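Local coordinates for protein exodeoxyribonuclease III (Neisseria meningitidis, PDB 2JC4) that probably acts as a metal-dependent 3'-5' exonuclease of the AP/ExoA family in DNA repair, at residues E121-F124 against A125-E129; R132-M135 against T136-K140; G205-F208 against Q209-L212. One frame throughout, in Å; residues are numbered along the deposited sequence.

Contact 1: E121-F124 against A125-E129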
ATOM      1  N   GLU A 121      12.657   6.569  -9.452  1.00 12.08           N
ATOM      2  CA  GLU A 121      12.320   7.932  -9.892  1.00 13.59           C
ATOM      3  C   GLU A 121      11.391   7.900 -11.095  1.00 13.78           C
ATOM      4  O   GLU A 121      10.392   8.596 -11.121  1.00 13.66           O
ATOM      5  CB  GLU A 121      13.597   8.722 -10.221  1.00 14.81           C
ATOM      6  CG  GLU A 121      13.375  10.168 -10.701  1.00 16.54           C
ATOM      7  CD  GLU A 121      14.686  10.858 -11.067  1.00 22.43           C
ATOM      8  OE1 GLU A 121      15.731  10.197 -11.201  1.00 22.65           O
ATOM      9  OE2 GLU A 121      14.660  12.085 -11.202  1.00 26.43           O
ATOM     10  N   GLN A 122      11.727   7.092 -12.102  1.00 13.99           N
ATOM     11  CA  GLN A 122      10.945   7.111 -13.352  1.00 14.72           C
ATOM     12  C   GLN A 122       9.558   6.511 -13.093  1.00 13.97           C
ATOM     13  O   GLN A 122       8.559   6.931 -13.697  1.00 14.14           O
ATOM     14  CB  GLN A 122      11.661   6.284 -14.424  1.00 15.46           C
ATOM     15  CG  GLN A 122      13.134   6.719 -14.719  1.00 21.56           C
ATOM     16  CD  GLN A 122      13.931   5.677 -15.555  1.00 27.46           C
ATOM     17  OE1 GLN A 122      13.851   4.455 -15.330  1.00 30.72           O
ATOM     18  NE2 GLN A 122      14.711   6.173 -16.518  1.00 30.98           N
ATOM     19  N   TRP A 123       9.524   5.495 -12.238  1.00 12.83           N
ATOM     20  CA  TRP A 123       8.304   4.768 -11.902  1.00 12.45           C
ATOM     21  C   TRP A 123       7.350   5.720 -11.137  1.00 12.83           C
ATOM     22  O   TRP A 123       6.155   5.814 -11.437  1.00 10.99           O
ATOM     23  CB  TRP A 123       8.657   3.494 -11.100  1.00 11.83           C
ATOM     24  CG  TRP A 123       7.482   2.611 -10.846  1.00 13.01           C
ATOM     25  CD1 TRP A 123       7.057   1.545 -11.611  1.00 12.89           C
ATOM     26  CD2 TRP A 123       6.560   2.732  -9.779  1.00 12.35           C
ATOM     27  NE1 TRP A 123       5.924   0.987 -11.053  1.00 13.48           N
ATOM     28  CE2 TRP A 123       5.588   1.720  -9.944  1.00 14.75           C
ATOM     29  CE3 TRP A 123       6.431   3.622  -8.715  1.00 14.14           C
ATOM     30  CZ2 TRP A 123       4.518   1.570  -9.073  1.00 12.65           C
ATOM     31  CZ3 TRP A 123       5.363   3.454  -7.841  1.00 13.54           C
ATOM     32  CH2 TRP A 123       4.438   2.434  -8.024  1.00 13.87           C
ATOM     33  N   PHE A 124       7.868   6.440 -10.146  1.00 12.04           N
ATOM     34  CA  PHE A 124       7.015   7.423  -9.455  1.00 11.94           C
ATOM     35  C   PHE A 124       6.463   8.536 -10.364  1.00 12.62           C
ATOM     36  O   PHE A 124       5.314   9.008 -10.171  1.00 13.09           O
ATOM     37  CB  PHE A 124       7.741   8.001  -8.238  1.00 12.60           C
ATOM     38  CG  PHE A 124       7.484   7.224  -6.968  1.00 11.39           C
ATOM     39  CD1 PHE A 124       8.289   6.127  -6.617  1.00  9.37           C
ATOM     40  CD2 PHE A 124       6.416   7.568  -6.147  1.00 11.74           C
ATOM     41  CE1 PHE A 124       8.063   5.388  -5.467  1.00  8.37           C
ATOM     42  CE2 PHE A 124       6.164   6.826  -4.966  1.00 12.57           C
ATOM     43  CZ  PHE A 124       6.990   5.753  -4.615  1.00  9.44           C
ATOM     44  N   ALA A 125       7.278   8.967 -11.332  1.00 12.31           N
ATOM     45  CA  ALA A 125       6.853   9.982 -12.298  1.00 13.68           C
ATOM     46  C   ALA A 125       5.683   9.416 -13.081  1.00 12.43           C
ATOM     47  O   ALA A 125       4.692  10.119 -13.350  1.00 13.23           O
ATOM     48  CB  ALA A 125       7.994  10.313 -13.256  1.00 13.70           C
ATOM     49  N   ALA A 126       5.807   8.150 -13.477  1.00 12.67           N
ATOM     50  CA  ALA A 126       4.734   7.497 -14.244  1.00 12.72           C
ATOM     51  C   ALA A 126       3.478   7.318 -13.373  1.00 13.22           C
ATOM     52  O   ALA A 126       2.350   7.479 -13.839  1.00 13.82           O
ATOM     53  CB  ALA A 126       5.196   6.164 -14.826  1.00 12.44           C
ATOM     54  N   LEU A 127       3.668   6.988 -12.105  1.00 13.68           N
ATOM     55  CA  LEU A 127       2.521   6.845 -11.224  1.00 13.01           C
ATOM     56  C   LEU A 127       1.772   8.174 -11.075  1.00 13.60           C
ATOM     57  O   LEU A 127       0.550   8.207 -11.108  1.00 13.52           O
ATOM     58  CB  LEU A 127       2.981   6.346  -9.845  1.00 13.42           C
ATOM     59  CG  LEU A 127       1.882   6.217  -8.796  1.00 11.62           C
ATOM     60  CD1 LEU A 127       0.845   5.123  -9.229  1.00  8.12           C
ATOM     61  CD2 LEU A 127       2.470   5.905  -7.440  1.00 11.91           C
ATOM     62  N   THR A 128       2.518   9.250 -10.870  1.00 13.30           N
ATOM     63  CA  THR A 128       1.929  10.583 -10.687  1.00 14.65           C
ATOM     64  C   THR A 128       1.004  10.933 -11.867  1.00 14.25           C
ATOM     65  O   THR A 128      -0.113  11.441 -11.683  1.00 14.56           O
ATOM     66  CB  THR A 128       3.055  11.643 -10.513  1.00 14.53           C
ATOM     67  OG1 THR A 128       3.918  11.201  -9.459  1.00 15.18           O
ATOM     68  CG2 THR A 128       2.473  12.959 -10.079  1.00 13.35           C
ATOM     69  N   GLU A 129       1.472  10.628 -13.064  1.00 15.31           N
ATOM     70  CA  GLU A 129       0.710  10.911 -14.293  1.00 16.61           C
ATOM     71  C   GLU A 129      -0.601  10.108 -14.327  1.00 14.47           C
ATOM     72  O   GLU A 129      -1.678  10.619 -14.645  1.00 15.35           O
ATOM     73  CB  GLU A 129       1.596  10.597 -15.513  1.00 17.17           C
ATOM     74  CG  GLU A 129       1.453  11.600 -16.611  1.00 24.55           C
ATOM     75  CD  GLU A 129       2.158  11.149 -17.878  1.00 31.41           C
ATOM     76  OE1 GLU A 129       1.475  10.585 -18.765  1.00 34.41           O
ATOM     77  OE2 GLU A 129       3.389  11.325 -17.953  1.00 33.30           O
TER

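Contact 2: R132-M135 against T136-K140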
ATOM      1  N   ARG A 132      -2.962  11.421 -11.468  1.00 12.44           N
ATOM      2  CA  ARG A 132      -3.511  12.735 -11.869  1.00 13.62           C
ATOM      3  C   ARG A 132      -4.734  12.604 -12.852  1.00 14.67           C
ATOM      4  O   ARG A 132      -5.788  13.285 -12.716  1.00 15.58           O
ATOM      5  CB  ARG A 132      -2.417  13.536 -12.556  1.00 12.95           C
ATOM      6  CG  ARG A 132      -2.876  15.000 -12.935  1.00 16.04           C
ATOM      7  CD  ARG A 132      -1.785  15.769 -13.728  1.00 19.59           C
ATOM      8  NE  ARG A 132      -0.596  16.013 -12.923  1.00 19.88           N
ATOM      9  CZ  ARG A 132       0.630  15.562 -13.203  1.00 25.47           C
ATOM     10  NH1 ARG A 132       0.861  14.834 -14.298  1.00 24.75           N
ATOM     11  NH2 ARG A 132       1.644  15.857 -12.380  1.00 28.05           N
ATOM     12  N   ASP A 133      -4.570  11.728 -13.832  1.00 14.63           N
ATOM     13  CA  ASP A 133      -5.587  11.454 -14.830  1.00 15.25           C
ATOM     14  C   ASP A 133      -6.801  10.781 -14.209  1.00 15.85           C
ATOM     15  O   ASP A 133      -7.965  11.191 -14.470  1.00 16.53           O
ATOM     16  CB  ASP A 133      -4.970  10.578 -15.929  1.00 16.44           C
ATOM     17  CG  ASP A 133      -5.974  10.126 -16.981  1.00 20.70           C
ATOM     18  OD1 ASP A 133      -6.712  10.969 -17.520  1.00 26.00           O
ATOM     19  OD2 ASP A 133      -6.013   8.911 -17.272  1.00 28.45           O
ATOM     20  N   GLU A 134      -6.549   9.777 -13.364  1.00 14.23           N
ATOM     21  CA  GLU A 134      -7.626   9.049 -12.693  1.00 15.03           C
ATOM     22  C   GLU A 134      -8.460   9.989 -11.829  1.00 15.37           C
ATOM     23  O   GLU A 134      -9.690   9.890 -11.809  1.00 14.89           O
ATOM     24  CB  GLU A 134      -7.072   7.885 -11.853  1.00 13.05           C
ATOM     25  CG  GLU A 134      -6.514   6.717 -12.653  1.00 18.64           C
ATOM     26  CD  GLU A 134      -7.615   5.823 -13.170  1.00 24.32           C
ATOM     27  OE1 GLU A 134      -8.415   5.346 -12.357  1.00 28.69           O
ATOM     28  OE2 GLU A 134      -7.691   5.615 -14.384  1.00 27.06           O
ATOM     29  N   MET A 135      -7.795  10.918 -11.143  1.00 14.57           N
ATOM     30  CA  MET A 135      -8.500  11.879 -10.297  1.00 15.60           C
ATOM     31  C   MET A 135      -9.477  12.855 -11.011  1.00 15.85           C
ATOM     32  O   MET A 135     -10.392  13.367 -10.380  1.00 15.96           O
ATOM     33  CB  MET A 135      -7.480  12.675  -9.483  1.00 15.83           C
ATOM     34  CG  MET A 135      -6.810  11.810  -8.381  1.00 14.47           C
ATOM     35  SD  MET A 135      -5.558  12.781  -7.539  1.00 17.37           S
ATOM     36  CE  MET A 135      -6.668  13.892  -6.644  1.00 14.14           C
ATOM     37  N   THR A 136      -9.282  13.108 -12.312  1.00 16.58           N
ATOM     38  CA  THR A 136     -10.236  13.962 -13.073  1.00 17.33           C
ATOM     39  C   THR A 136     -11.627  13.326 -13.223  1.00 17.97           C
ATOM     40  O   THR A 136     -12.564  13.984 -13.667  1.00 18.38           O
ATOM     41  CB  THR A 136      -9.760  14.259 -14.519  1.00 16.59           C
ATOM     42  OG1 THR A 136      -9.697  13.034 -15.269  1.00 16.46           O
ATOM     43  CG2 THR A 136      -8.395  14.920 -14.522  1.00 16.35           C
ATOM     44  N   ARG A 137     -11.747  12.043 -12.918  1.00 18.08           N
ATOM     45  CA  ARG A 137     -12.979  11.322 -13.207  1.00 18.40           C
ATOM     46  C   ARG A 137     -13.653  10.745 -11.983  1.00 18.77           C
ATOM     47  O   ARG A 137     -14.845  10.457 -12.022  1.00 19.51           O
ATOM     48  CB  ARG A 137     -12.697  10.207 -14.196  1.00 18.31           C
ATOM     49  CG  ARG A 137     -12.320  10.713 -15.521  1.00 19.25           C
ATOM     50  CD  ARG A 137     -12.164   9.570 -16.538  1.00 19.62           C
ATOM     51  NE  ARG A 137     -11.127   8.589 -16.238  1.00 20.43           N
ATOM     52  CZ  ARG A 137      -9.851   8.765 -16.547  1.00 20.49           C
ATOM     53  NH1 ARG A 137      -9.468   9.909 -17.092  1.00 21.05           N
ATOM     54  NH2 ARG A 137      -8.950   7.828 -16.298  1.00 22.41           N
ATOM     55  N   HIS A 138     -12.896  10.561 -10.904  1.00 18.48           N
ATOM     56  CA  HIS A 138     -13.424   9.907  -9.704  1.00 16.89           C
ATOM     57  C   HIS A 138     -13.257  10.794  -8.495  1.00 16.76           C
ATOM     58  O   HIS A 138     -12.144  10.932  -7.961  1.00 17.34           O
ATOM     59  CB  HIS A 138     -12.692   8.580  -9.423  1.00 16.37           C
ATOM     60  CG  HIS A 138     -12.691   7.632 -10.575  1.00 15.35           C
ATOM     61  ND1 HIS A 138     -13.725   6.755 -10.821  1.00 15.56           N
ATOM     62  CD2 HIS A 138     -11.770   7.413 -11.543  1.00 11.72           C
ATOM     63  CE1 HIS A 138     -13.441   6.038 -11.893  1.00 14.82           C
ATOM     64  NE2 HIS A 138     -12.255   6.409 -12.344  1.00 13.62           N
ATOM     65  N   GLY A 139     -14.368  11.351  -8.019  1.00 16.49           N
ATOM     66  CA  GLY A 139     -14.365  12.220  -6.814  1.00 15.65           C
ATOM     67  C   GLY A 139     -14.049  11.393  -5.565  1.00 15.29           C
ATOM     68  O   GLY A 139     -13.461  11.889  -4.591  1.00 15.02           O
ATOM     69  N   LYS A 140     -14.430  10.118  -5.584  1.00 14.57           N
ATOM     70  CA  LYS A 140     -14.044   9.277  -4.464  1.00 14.23           C
ATOM     71  C   LYS A 140     -12.863   8.435  -4.962  1.00 13.51           C
ATOM     72  O   LYS A 140     -13.026   7.560  -5.793  1.00 12.34           O
ATOM     73  CB  LYS A 140     -15.219   8.436  -3.998  1.00 15.51           C
ATOM     74  CG  LYS A 140     -16.317   9.273  -3.383  1.00 17.06           C
ATOM     75  CD  LYS A 140     -17.453   8.374  -2.919  1.00 22.08           C
ATOM     76  CE  LYS A 140     -18.523   9.170  -2.137  1.00 25.45           C
ATOM     77  NZ  LYS A 140     -19.630   8.251  -1.730  1.00 25.45           N
TER
HETATM   78  O   HOH W   1     -10.407  12.794  -7.645  1.00 16.88           O

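Contact 3: G205-F208 against Q209-L212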
ATOM      1  N   GLY A 205      17.137  -8.170  13.825  1.00 17.02           N
ATOM      2  CA  GLY A 205      17.384  -7.400  15.040  1.00 16.60           C
ATOM      3  C   GLY A 205      16.149  -7.250  15.917  1.00 16.80           C
ATOM      4  O   GLY A 205      16.153  -6.445  16.842  1.00 18.47           O
ATOM      5  N   ALA A 206      15.113  -8.024  15.628  1.00 16.31           N
ATOM      6  CA  ALA A 206      13.862  -7.988  16.393  1.00 15.43           C
ATOM      7  C   ALA A 206      13.293  -6.562  16.474  1.00 13.70           C
ATOM      8  O   ALA A 206      12.886  -6.137  17.539  1.00 12.20           O
ATOM      9  CB  ALA A 206      14.118  -8.522  17.813  1.00 16.13           C
ATOM     10  N   MET A 207      13.278  -5.824  15.367  1.00 12.82           N
ATOM     11  CA  MET A 207      12.938  -4.400  15.423  1.00 12.60           C
ATOM     12  C   MET A 207      11.475  -4.167  15.862  1.00 11.31           C
ATOM     13  O   MET A 207      11.170  -3.170  16.543  1.00 11.90           O
ATOM     14  CB  MET A 207      13.206  -3.736  14.060  1.00 12.25           C
ATOM     15  CG  MET A 207      14.653  -3.804  13.625  1.00 14.97           C
ATOM     16  SD  MET A 207      15.771  -3.047  14.814  1.00 21.70           S
ATOM     17  CE  MET A 207      15.829  -1.348  14.346  1.00 21.69           C
ATOM     18  N   PHE A 208      10.576  -5.071  15.476  1.00 10.90           N
ATOM     19  CA  PHE A 208       9.171  -4.922  15.915  1.00 11.17           C
ATOM     20  C   PHE A 208       9.103  -4.965  17.441  1.00 11.66           C
ATOM     21  O   PHE A 208       8.466  -4.115  18.073  1.00 10.98           O
ATOM     22  CB  PHE A 208       8.242  -6.021  15.368  1.00 10.55           C
ATOM     23  CG  PHE A 208       6.821  -5.930  15.918  1.00  9.85           C
ATOM     24  CD1 PHE A 208       5.989  -4.864  15.558  1.00  9.65           C
ATOM     25  CD2 PHE A 208       6.331  -6.898  16.789  1.00 10.87           C
ATOM     26  CE1 PHE A 208       4.675  -4.756  16.066  1.00 12.50           C
ATOM     27  CE2 PHE A 208       5.037  -6.799  17.327  1.00 12.92           C
ATOM     28  CZ  PHE A 208       4.204  -5.710  16.957  1.00  9.50           C
ATOM     29  N   GLN A 209       9.788  -5.944  18.038  1.00 11.63           N
ATOM     30  CA  GLN A 209       9.775  -6.054  19.517  1.00 12.07           C
ATOM     31  C   GLN A 209      10.404  -4.824  20.224  1.00 12.01           C
ATOM     32  O   GLN A 209      10.097  -4.522  21.385  1.00 11.05           O
ATOM     33  CB  GLN A 209      10.472  -7.352  19.926  1.00 13.12           C
ATOM     34  CG  GLN A 209       9.664  -8.651  19.645  1.00 15.13           C
ATOM     35  CD  GLN A 209       9.780  -9.164  18.214  1.00 16.40           C
ATOM     36  OE1 GLN A 209      10.559  -8.660  17.413  1.00 19.73           O
ATOM     37  NE2 GLN A 209       8.985 -10.166  17.886  1.00 17.74           N
ATOM     38  N   ARG A 210      11.296  -4.143  19.510  1.00 10.53           N
ATOM     39  CA  ARG A 210      11.975  -2.913  19.981  1.00 11.10           C
ATOM     40  C   ARG A 210      11.223  -1.605  19.628  1.00 11.29           C
ATOM     41  O   ARG A 210      11.606  -0.504  20.078  1.00 10.92           O
ATOM     42  CB  ARG A 210      13.396  -2.911  19.406  1.00 10.30           C
ATOM     43  CG  ARG A 210      14.196  -4.070  19.998  1.00 11.39           C
ATOM     44  CD  ARG A 210      15.364  -4.440  19.128  1.00 14.11           C
ATOM     45  NE  ARG A 210      16.370  -3.377  19.133  1.00 15.69           N
ATOM     46  CZ  ARG A 210      17.391  -3.285  18.267  1.00 16.62           C
ATOM     47  NH1 ARG A 210      17.549  -4.179  17.290  1.00 16.45           N
ATOM     48  NH2 ARG A 210      18.269  -2.303  18.407  1.00 18.46           N
ATOM     49  N   LYS A 211      10.135  -1.740  18.861  1.00 11.73           N
ATOM     50  CA  LYS A 211       9.274  -0.593  18.461  1.00 11.42           C
ATOM     51  C   LYS A 211       9.931   0.306  17.387  1.00 11.66           C
ATOM     52  O   LYS A 211       9.557   1.479  17.223  1.00 11.12           O
ATOM     53  CB  LYS A 211       8.855   0.260  19.681  1.00 11.83           C
ATOM     54  CG  LYS A 211       8.277  -0.504  20.890  1.00 14.21           C
ATOM     55  CD  LYS A 211       7.640   0.448  21.951  1.00 16.58           C
ATOM     56  CE  LYS A 211       6.272   0.974  21.517  1.00 17.36           C
ATOM     57  NZ  LYS A 211       5.209  -0.064  21.526  1.00 19.27           N
ATOM     58  N   LEU A 212      10.892  -0.256  16.641  1.00 11.07           N
ATOM     59  CA  LEU A 212      11.757   0.515  15.738  1.00 10.65           C
ATOM     60  C   LEU A 212      11.403   0.213  14.271  1.00 10.08           C
ATOM     61  O   LEU A 212      11.661  -0.861  13.764  1.00 10.15           O
ATOM     62  CB  LEU A 212      13.235   0.206  16.036  1.00 10.54           C
ATOM     63  CG  LEU A 212      13.700   0.631  17.467  1.00 12.22           C
ATOM     64  CD1 LEU A 212      15.170   0.405  17.641  1.00 12.32           C
ATOM     65  CD2 LEU A 212      13.332   2.085  17.856  1.00 12.17           C
TER

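Contact 1: E121-F124 against A125-E129
E121-F124 and A125-T128 are consecutive turns of helix 115-135, and four successive i to i+4 bonds, from the amides of A125, A126, L127 and T128 to the carbonyls of E121, Q122, W123 and F124, join them. The one from L127 N to W123 O is the shortest of these, at 2.8 Å. F124 O carries a second bond: T128 OG1 donates to it at 2.7 Å. The amide and hydroxyl of T128 approach this oxygen from opposite faces of its carbonyl plane, so one acceptor is gripped twice. The threonine hydroxyl, lying beside its own backbone N (chi1 -53°), folds back on the preceding turn and donates its proton within the helix.

On the inner side W123, F124 and L127 meet. The six-membered ring of W123 meets L127 obliquely, with W123 CZ3 3.8 Å from L127 CD2. CZ3 of W123 also stands 4.0 Å above the centre of the F124 ring, while F124 CD1 lies in the indole plane at its edge, an edge-to-face packing of neighbouring residues. L127 CD2 is 4.5 Å from F124 CD2, a looser touch that completes the apolar trio.

This side of the helix faces the probable active site: the W123 side chain is about 7 Å from that of Y105, predicted to be catalytic, and the F124 side chain about 6 Å from that of N148, a predicted metal ligand. The helix is the crossover of the beta-alpha-beta unit linking parallel strands 99-105 and 141-144. W123 and F124 pack on C106, just beyond the first strand, while E121 and T128 touch W175 and L179 of the adjacent helix 170-180.

Contact 2: R132-M135 against T136-K140
Near the C-terminal end of helix 115-135, the amides of T136 and R137 bond to D133 O and E134 O, both i to i+3, and H138 N reaches E134 O only weakly. The T136 hydroxyl adds a second bond to D133 O: OG1 sits 2.7 Å from it in the carbonyl plane, whereas the amide N comes from above that plane. With T136 OG1 set between its backbone N and carbonyl carbon (chi1 64°), the hydroxyl faces D133 O.

R137 folds its guanidinium back along the helix to form a salt-bridge network with D133 and E134. NH1 and NH2 grip the D133 carboxylate end-on, NH1 to OD1 at 3.0 Å and NH2 to OD2 at 3.3 Å. Both oxygens lie close to the guanidinium plane but are met from above the carboxylate, the two planes being 61° apart. NH2 also makes a weak bond to E134 OE2 at 3.2 Å, while E134 OE1 is taken up by R100 of strand 99-105.

Here the crossover helix gives way to the loop that leads into strand 141-144. The imidazole of H138 runs alongside E134, pointing the same way, with CD2 3.2 Å from E134 O near the ring plane. A water donates to both M135 O and H138 O, at 2.8 Å and 2.6 Å, bridging the turn, and M135 packs on L141, L182 and L184.

Contact 3: G205-F208 against Q209-L212
M207 and L212 make the tight part of this contact: the methyl CE of M207 comes within 3.5 Å of L212 CB, closer than usual for two carbons, and 3.8 Å from L212 CD1. The methionine reaches there because its chain bends at both chi2 (-58°) and chi3 (-88°). Its CB also touches L212 O, and both side chains pack on Y157. The short, weakly bonded helix 207-210 that carries M207 ends in a Schellman motif: K211 has left helical geometry with a positive phi, the amide of L212 bonds nearly straight to M207 O at 2.9 Å (N-H...O angle 171°), and K211 N bonds to F208 O.

The outer side is more polar and more exposed to solvent. R210, bent at chi3, turns back toward G205, where NH1 donates to G205 O at 2.7 Å, an acceptor lying close to the guanidinium plane. One face of the same group receives M207 SD, 3.3 Å from NH1. K211 lies on the exposed side, its NZ bonded to a pentaethylene glycol probably from the crystallisation liquor. F208 leaves the helix in another direction, edge-to-face with F201 and against L236 and R239, its side chain about 8 Å from that of D246, a metal-site residue.

Within this turn the R210 guanidinium meets a neutral carbonyl and a sulfur; its positive charge would probably polarise both.

Overall arrangement
Contacts 1 and 2 follow one another on helix 115-135, their centres about 17 Å apart, whereas contact 3 stands alone on the short helix 207-210, with its centre about 32 Å from that of contact 1 and about 39 Å from that of contact 2, on the other side of the chain's centre from the latter. Contact 1 is largely buried and relies on regular helical bonds with aromatic and aliphatic side chains. The other two lie at the surface, where helices end: contact 2 fastens its terminus with a charged network, and contact 3 pairs a Schellman ending with a methionine-leucine touch and an arginine bound to a carbonyl.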